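Local coordinates for MPN domain-containing protein (Archaeoglobus fulgidus, PDB 1OI0) that is a zinc-binding member of the JAB1/MPN domain family and probably acts as a metallopeptidase, at residues F87-I96 against K107-L118. Residues are numbered along the deposited sequence; the frame is centred on the assembly and turned at random.
Sequences FTRFGKYHII and KCYNRKGEEVEL
R111 lies along F87 and T88 of helix 81-89. With CG anti to the backbone N (chi1 -177°) and the chain extended as far as NE, its CG comes 3.3 Å from F87 O, and the guanidinium passes with one face over T88 CA. T88 O also sits over a face of that group, 2.8 Å from R111 NH2, at an angle too poor for a hydrogen bond. T88 CG2 also touches the backbone R111 O at 3.2 Å. A water bridges K92 O and R111 N, just past the paired strands. Beyond it, strands 93-98 and 106-110 run antiparallel as a hairpin of the JAB/MPN sheet, and H94 and Y109 form a hydrogen-bonded pair in which H94 N to Y109 O and Y109 N to H94 O are both 2.8 Å. Y109 puts its side chain on the same face as H94 and I96. F87 CE2 meets Y109 CB at 3.9 Å, while I96 CD1 lies 3.9 Å from Y109 CE1, and Y109 OH hydrogen-bonds C77 O. A serine in place of Y109 would probably strip the aromatic cover from F87 and I96 and leave C77 O without its phenol partner. I96 in turn packs against the zinc ligands H70 and H72. On the opposite face, C108 SG touches both Y93 CB and I95 CG1, and I95 CD1 reaches L118 CD1 at 3.5 Å.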
ATOM      1  N   PHE A  87       4.579  10.053  -1.150  1.00 21.09           N
ATOM      2  CA  PHE A  87       3.398  10.150  -0.299  1.00 19.32           C
ATOM      3  C   PHE A  87       2.721  11.520  -0.356  1.00 22.90           C
ATOM      4  O   PHE A  87       1.495  11.614  -0.328  1.00 24.67           O
ATOM      5  CB  PHE A  87       3.767   9.837   1.154  1.00 21.14           C
ATOM      6  CG  PHE A  87       4.306   8.447   1.369  1.00 16.86           C
ATOM      7  CD1 PHE A  87       4.352   7.524   0.326  1.00 20.34           C
ATOM      8  CD2 PHE A  87       4.751   8.055   2.627  1.00 18.50           C
ATOM      9  CE1 PHE A  87       4.831   6.235   0.533  1.00 19.40           C
ATOM     10  CE2 PHE A  87       5.233   6.764   2.844  1.00 20.45           C
ATOM     11  CZ  PHE A  87       5.272   5.854   1.791  1.00 16.22           C
ATOM     12  N   THR A  88       3.519  12.577  -0.443  1.00 22.85           N
ATOM     13  CA  THR A  88       2.987  13.939  -0.469  1.00 23.22           C
ATOM     14  C   THR A  88       2.336  14.380  -1.777  1.00 26.89           C
ATOM     15  O   THR A  88       1.532  15.312  -1.783  1.00 25.13           O
ATOM     16  CB  THR A  88       4.087  14.969  -0.140  1.00 24.91           C
ATOM     17  OG1 THR A  88       5.080  14.954  -1.172  1.00 32.17           O
ATOM     18  CG2 THR A  88       4.744  14.642   1.184  1.00 27.98           C
ATOM     19  N   ARG A  89       2.675  13.724  -2.881  1.00 24.46           N
ATOM     20  CA  ARG A  89       2.132  14.107  -4.181  1.00 29.65           C
ATOM     21  C   ARG A  89       0.626  13.933  -4.335  1.00 29.14           C
ATOM     22  O   ARG A  89      -0.040  14.760  -4.962  1.00 32.39           O
ATOM     23  CB  ARG A  89       2.851  13.348  -5.298  1.00 29.79           C
ATOM     24  CG  ARG A  89       4.311  13.727  -5.460  1.00 33.12           C
ATOM     25  CD  ARG A  89       4.893  13.053  -6.681  1.00 30.48           C
ATOM     26  NE  ARG A  89       6.341  13.198  -6.767  1.00 28.28           N
ATOM     27  CZ  ARG A  89       6.972  14.192  -7.382  1.00 20.57           C
ATOM     28  NH1 ARG A  89       6.297  15.165  -7.987  1.00 23.65           N
ATOM     29  NH2 ARG A  89       8.293  14.200  -7.401  1.00 21.31           N
ATOM     30  N   PHE A  90       0.090  12.860  -3.767  1.00 28.73           N
ATOM     31  CA  PHE A  90      -1.345  12.610  -3.845  1.00 27.96           C
ATOM     32  C   PHE A  90      -1.711  11.433  -2.955  1.00 26.24           C
ATOM     33  O   PHE A  90      -0.872  10.590  -2.655  1.00 25.24           O
ATOM     34  CB  PHE A  90      -1.753  12.315  -5.296  1.00 28.71           C
ATOM     35  CG  PHE A  90      -1.212  11.016  -5.828  1.00 29.12           C
ATOM     36  CD1 PHE A  90      -1.900   9.823  -5.626  1.00 30.46           C
ATOM     37  CD2 PHE A  90       0.002  10.981  -6.507  1.00 31.82           C
ATOM     38  CE1 PHE A  90      -1.386   8.617  -6.089  1.00 30.10           C
ATOM     39  CE2 PHE A  90       0.522   9.776  -6.973  1.00 26.77           C
ATOM     40  CZ  PHE A  90      -0.171   8.596  -6.765  1.00 28.09           C
ATOM     41  N   GLY A  91      -2.968  11.372  -2.539  1.00 28.58           N
ATOM     42  CA  GLY A  91      -3.396  10.270  -1.702  1.00 25.29           C
ATOM     43  C   GLY A  91      -3.163  10.495  -0.223  1.00 26.09           C
ATOM     44  O   GLY A  91      -2.157  11.071   0.194  1.00 24.98           O
ATOM     45  N   LYS A  92      -4.107  10.011   0.572  1.00 24.31           N
ATOM     46  CA  LYS A  92      -4.052  10.154   2.017  1.00 25.81           C
ATOM     47  C   LYS A  92      -3.265   9.031   2.692  1.00 23.86           C
ATOM     48  O   LYS A  92      -2.557   9.264   3.671  1.00 24.75           O
ATOM     49  CB  LYS A  92      -5.475  10.174   2.582  1.00 26.77           C
ATOM     50  CG  LYS A  92      -6.434  11.094   1.847  1.00 35.47           C
ATOM     51  CD  LYS A  92      -7.847  10.972   2.404  1.00 38.77           C
ATOM     52  CE  LYS A  92      -8.846  11.769   1.578  1.00 41.29           C
ATOM     53  NZ  LYS A  92      -8.949  11.261   0.180  1.00 43.09           N
ATOM     54  N   TYR A  93      -3.372   7.818   2.156  1.00 19.71           N
ATOM     55  CA  TYR A  93      -2.707   6.668   2.752  1.00 19.89           C
ATOM     56  C   TYR A  93      -1.718   5.985   1.831  1.00 16.35           C
ATOM     57  O   TYR A  93      -1.942   5.885   0.628  1.00 19.18           O
ATOM     58  CB  TYR A  93      -3.754   5.655   3.197  1.00 22.48           C
ATOM     59  CG  TYR A  93      -4.789   6.261   4.110  1.00 25.78           C
ATOM     60  CD1 TYR A  93      -4.490   6.540   5.440  1.00 25.38           C
ATOM     61  CD2 TYR A  93      -6.052   6.596   3.632  1.00 23.99           C
ATOM     62  CE1 TYR A  93      -5.425   7.141   6.276  1.00 26.23           C
ATOM     63  CE2 TYR A  93      -6.994   7.199   4.457  1.00 27.37           C
ATOM     64  CZ  TYR A  93      -6.671   7.465   5.777  1.00 29.12           C
ATOM     65  OH  TYR A  93      -7.597   8.055   6.601  1.00 30.29           O
ATOM     66  N   HIS A  94      -0.628   5.507   2.414  1.00 18.71           N
ATOM     67  CA  HIS A  94       0.398   4.833   1.638  1.00 18.44           C
ATOM     68  C   HIS A  94       0.957   3.622   2.359  1.00 15.83           C
ATOM     69  O   HIS A  94       1.528   3.728   3.441  1.00 19.89           O
ATOM     70  CB  HIS A  94       1.512   5.824   1.294  1.00 19.16           C
ATOM     71  CG  HIS A  94       1.028   7.019   0.534  1.00 16.19           C
ATOM     72  ND1 HIS A  94       0.560   8.158   1.157  1.00 23.33           N
ATOM     73  CD2 HIS A  94       0.871   7.227  -0.794  1.00 16.87           C
ATOM     74  CE1 HIS A  94       0.137   9.013   0.245  1.00 18.26           C
ATOM     75  NE2 HIS A  94       0.314   8.474  -0.947  1.00 23.08           N
ATOM     76  N   ILE A  95       0.780   2.459   1.742  1.00 17.58           N
ATOM     77  CA  ILE A  95       1.250   1.211   2.320  1.00 16.64           C
ATOM     78  C   ILE A  95       2.580   0.757   1.730  1.00 13.43           C
ATOM     79  O   ILE A  95       2.838   0.932   0.544  1.00 14.76           O
ATOM     80  CB  ILE A  95       0.227   0.080   2.083  1.00 19.18           C
ATOM     81  CG1 ILE A  95      -1.088   0.415   2.788  1.00 20.74           C
ATOM     82  CG2 ILE A  95       0.794  -1.258   2.558  1.00 18.97           C
ATOM     83  CD1 ILE A  95      -2.209  -0.553   2.464  1.00 20.23           C
ATOM     84  N   ILE A  96       3.427   0.205   2.584  1.00 15.42           N
ATOM     85  CA  ILE A  96       4.695  -0.358   2.136  1.00 15.97           C
ATOM     86  C   ILE A  96       4.698  -1.798   2.622  1.00 17.10           C
ATOM     87  O   ILE A  96       4.430  -2.062   3.797  1.00 18.05           O
ATOM     88  CB  ILE A  96       5.929   0.341   2.753  1.00 15.39           C
ATOM     89  CG1 ILE A  96       6.027   1.786   2.263  1.00 16.61           C
ATOM     90  CG2 ILE A  96       7.204  -0.427   2.369  1.00 16.70           C
ATOM     91  CD1 ILE A  96       7.243   2.518   2.789  1.00 19.01           C
ATOM     92  N   LYS A 107       3.060  -2.013   6.432  1.00 18.85           N
ATOM     93  CA  LYS A 107       2.823  -0.865   7.304  1.00 19.23           C
ATOM     94  C   LYS A 107       2.171   0.235   6.472  1.00 18.67           C
ATOM     95  O   LYS A 107       2.403   0.328   5.268  1.00 19.12           O
ATOM     96  CB  LYS A 107       4.137  -0.356   7.909  1.00 20.95           C
ATOM     97  CG  LYS A 107       4.847  -1.368   8.788  1.00 27.02           C
ATOM     98  CD  LYS A 107       6.105  -0.779   9.401  1.00 33.43           C
ATOM     99  CE  LYS A 107       6.831  -1.804  10.254  1.00 37.14           C
ATOM    100  NZ  LYS A 107       5.962  -2.325  11.345  1.00 39.66           N
ATOM    101  N   CYS A 108       1.344   1.060   7.108  1.00 16.96           N
ATOM    102  CA  CYS A 108       0.674   2.145   6.404  1.00 19.67           C
ATOM    103  C   CYS A 108       1.122   3.490   6.967  1.00 16.54           C
ATOM    104  O   CYS A 108       1.381   3.619   8.166  1.00 19.89           O
ATOM    105  CB  CYS A 108      -0.849   2.008   6.534  1.00 20.82           C
ATOM    106  SG  CYS A 108      -1.805   3.115   5.464  1.00 21.40           S
ATOM    107  N   TYR A 109       1.210   4.483   6.089  1.00 18.86           N
ATOM    108  CA  TYR A 109       1.631   5.828   6.466  1.00 18.98           C
ATOM    109  C   TYR A 109       0.690   6.868   5.870  1.00 17.36           C
ATOM    110  O   TYR A 109      -0.023   6.590   4.908  1.00 19.19           O
ATOM    111  CB  TYR A 109       3.058   6.097   5.964  1.00 20.08           C
ATOM    112  CG  TYR A 109       4.062   5.052   6.388  1.00 17.40           C
ATOM    113  CD1 TYR A 109       4.253   3.888   5.638  1.00 18.36           C
ATOM    114  CD2 TYR A 109       4.784   5.197   7.573  1.00 17.43           C
ATOM    115  CE1 TYR A 109       5.132   2.899   6.063  1.00 18.90           C
ATOM    116  CE2 TYR A 109       5.659   4.214   8.009  1.00 20.25           C
ATOM    117  CZ  TYR A 109       5.829   3.064   7.248  1.00 18.41           C
ATOM    118  OH  TYR A 109       6.692   2.086   7.678  1.00 23.57           O
ATOM    119  N   ASN A 110       0.680   8.065   6.451  1.00 23.75           N
ATOM    120  CA  ASN A 110      -0.168   9.133   5.938  1.00 20.25           C
ATOM    121  C   ASN A 110       0.601   9.937   4.890  1.00 24.19           C
ATOM    122  O   ASN A 110       1.737   9.597   4.550  1.00 22.10           O
ATOM    123  CB  ASN A 110      -0.644  10.054   7.072  1.00 23.57           C
ATOM    124  CG  ASN A 110       0.494  10.567   7.929  1.00 24.69           C
ATOM    125  OD1 ASN A 110       1.579  10.856   7.433  1.00 25.58           O
ATOM    126  ND2 ASN A 110       0.244  10.699   9.229  1.00 31.55           N
ATOM    127  N   ARG A 111      -0.015  10.999   4.379  1.00 22.97           N
ATOM    128  CA  ARG A 111       0.613  11.825   3.352  1.00 26.63           C
ATOM    129  C   ARG A 111       1.914  12.467   3.826  1.00 29.01           C
ATOM    130  O   ARG A 111       2.697  12.968   3.016  1.00 30.09           O
ATOM    131  CB  ARG A 111      -0.371  12.907   2.885  1.00 26.90           C
ATOM    132  CG  ARG A 111       0.137  13.796   1.758  1.00 36.33           C
ATOM    133  CD  ARG A 111      -0.954  14.743   1.282  1.00 41.51           C
ATOM    134  NE  ARG A 111      -0.458  15.727   0.321  1.00 47.37           N
ATOM    135  CZ  ARG A 111       0.385  16.711   0.624  1.00 48.45           C
ATOM    136  NH1 ARG A 111       0.831  16.851   1.864  1.00 50.20           N
ATOM    137  NH2 ARG A 111       0.783  17.556  -0.316  1.00 51.90           N
ATOM    138  N   LYS A 112       2.152  12.434   5.135  1.00 29.45           N
ATOM    139  CA  LYS A 112       3.354  13.031   5.711  1.00 30.54           C
ATOM    140  C   LYS A 112       4.421  12.025   6.144  1.00 30.18           C
ATOM    141  O   LYS A 112       5.453  12.409   6.699  1.00 29.90           O
ATOM    142  CB  LYS A 112       2.968  13.924   6.895  1.00 33.61           C
ATOM    143  CG  LYS A 112       2.086  15.104   6.501  1.00 37.30           C
ATOM    144  CD  LYS A 112       1.697  15.951   7.704  1.00 40.23           C
ATOM    145  CE  LYS A 112       0.838  15.167   8.684  1.00 42.94           C
ATOM    146  NZ  LYS A 112       0.443  15.996   9.856  1.00 45.39           N
ATOM    147  N   GLY A 113       4.175  10.743   5.900  1.00 30.24           N
ATOM    148  CA  GLY A 113       5.149   9.725   6.263  1.00 29.47           C
ATOM    149  C   GLY A 113       5.061   9.189   7.680  1.00 29.01           C
ATOM    150  O   GLY A 113       5.956   8.478   8.141  1.00 27.26           O
ATOM    151  N   GLU A 114       3.984   9.527   8.380  1.00 28.81           N
ATOM    152  CA  GLU A 114       3.786   9.061   9.747  1.00 28.46           C
ATOM    153  C   GLU A 114       2.986   7.762   9.710  1.00 25.51           C
ATOM    154  O   GLU A 114       2.016   7.652   8.960  1.00 25.09           O
ATOM    155  CB  GLU A 114       3.027  10.118  10.549  1.00 33.41           C
ATOM    156  CG  GLU A 114       3.736  11.458  10.638  1.00 39.48           C
ATOM    157  CD  GLU A 114       2.843  12.548  11.193  1.00 42.72           C
ATOM    158  OE1 GLU A 114       2.245  12.338  12.271  1.00 47.46           O
ATOM    159  OE2 GLU A 114       2.739  13.617  10.554  1.00 43.98           O
ATOM    160  N   GLU A 115       3.386   6.780  10.511  1.00 25.02           N
ATOM    161  CA  GLU A 115       2.684   5.504  10.531  1.00 26.09           C
ATOM    162  C   GLU A 115       1.282   5.658  11.104  1.00 23.41           C
ATOM    163  O   GLU A 115       1.093   6.262  12.158  1.00 26.30           O
ATOM    164  CB  GLU A 115       3.451   4.473  11.358  1.00 27.88           C
ATOM    165  CG  GLU A 115       2.915   3.054  11.196  1.00 28.69           C
ATOM    166  CD  GLU A 115       3.707   2.034  11.990  1.00 34.34           C
ATOM    167  OE1 GLU A 115       4.952   2.045  11.898  1.00 36.03           O
ATOM    168  OE2 GLU A 115       3.085   1.217  12.701  1.00 37.43           O
ATOM    169  N   VAL A 116       0.302   5.107  10.399  1.00 23.62           N
ATOM    170  CA  VAL A 116      -1.086   5.176  10.838  1.00 21.86           C
ATOM    171  C   VAL A 116      -1.697   3.784  10.762  1.00 22.97           C
ATOM    172  O   VAL A 116      -1.176   2.904  10.077  1.00 23.71           O
ATOM    173  CB  VAL A 116      -1.909   6.135   9.955  1.00 22.26           C
ATOM    174  CG1 VAL A 116      -1.347   7.546  10.049  1.00 21.40           C
ATOM    175  CG2 VAL A 116      -1.904   5.651   8.519  1.00 21.38           C
ATOM    176  N   GLU A 117      -2.808   3.583  11.463  1.00 21.41           N
ATOM    177  CA  GLU A 117      -3.456   2.283  11.461  1.00 21.00           C
ATOM    178  C   GLU A 117      -4.417   2.081  10.295  1.00 22.07           C
ATOM    179  O   GLU A 117      -4.931   3.034   9.704  1.00 22.34           O
ATOM    180  CB  GLU A 117      -4.255   2.070  12.751  1.00 22.47           C
ATOM    181  CG  GLU A 117      -3.495   2.221  14.056  1.00 20.73           C
ATOM    182  CD  GLU A 117      -4.397   1.961  15.251  1.00 23.13           C
ATOM    183  OE1 GLU A 117      -5.626   1.864  15.043  1.00 25.31           O
ATOM    184  OE2 GLU A 117      -3.890   1.862  16.388  1.00 22.12           O
ATOM    185  N   LEU A 118      -4.642   0.816   9.977  1.00 20.52           N
ATOM    186  CA  LEU A 118      -5.595   0.412   8.959  1.00 22.51           C
ATOM    187  C   LEU A 118      -6.330  -0.745   9.608  1.00 23.12           C
ATOM    188  O   LEU A 118      -5.708  -1.738   9.986  1.00 24.22           O
ATOM    189  CB  LEU A 118      -4.910  -0.086   7.686  1.00 23.50           C
ATOM    190  CG  LEU A 118      -4.386   0.940   6.685  1.00 21.86           C
ATOM    191  CD1 LEU A 118      -3.962   0.208   5.418  1.00 20.13           C
ATOM    192  CD2 LEU A 118      -5.465   1.968   6.360  1.00 19.57           C
TER
HETATM  193  O   HOH W   1      -2.830  11.572   4.959  1.00 24.87           O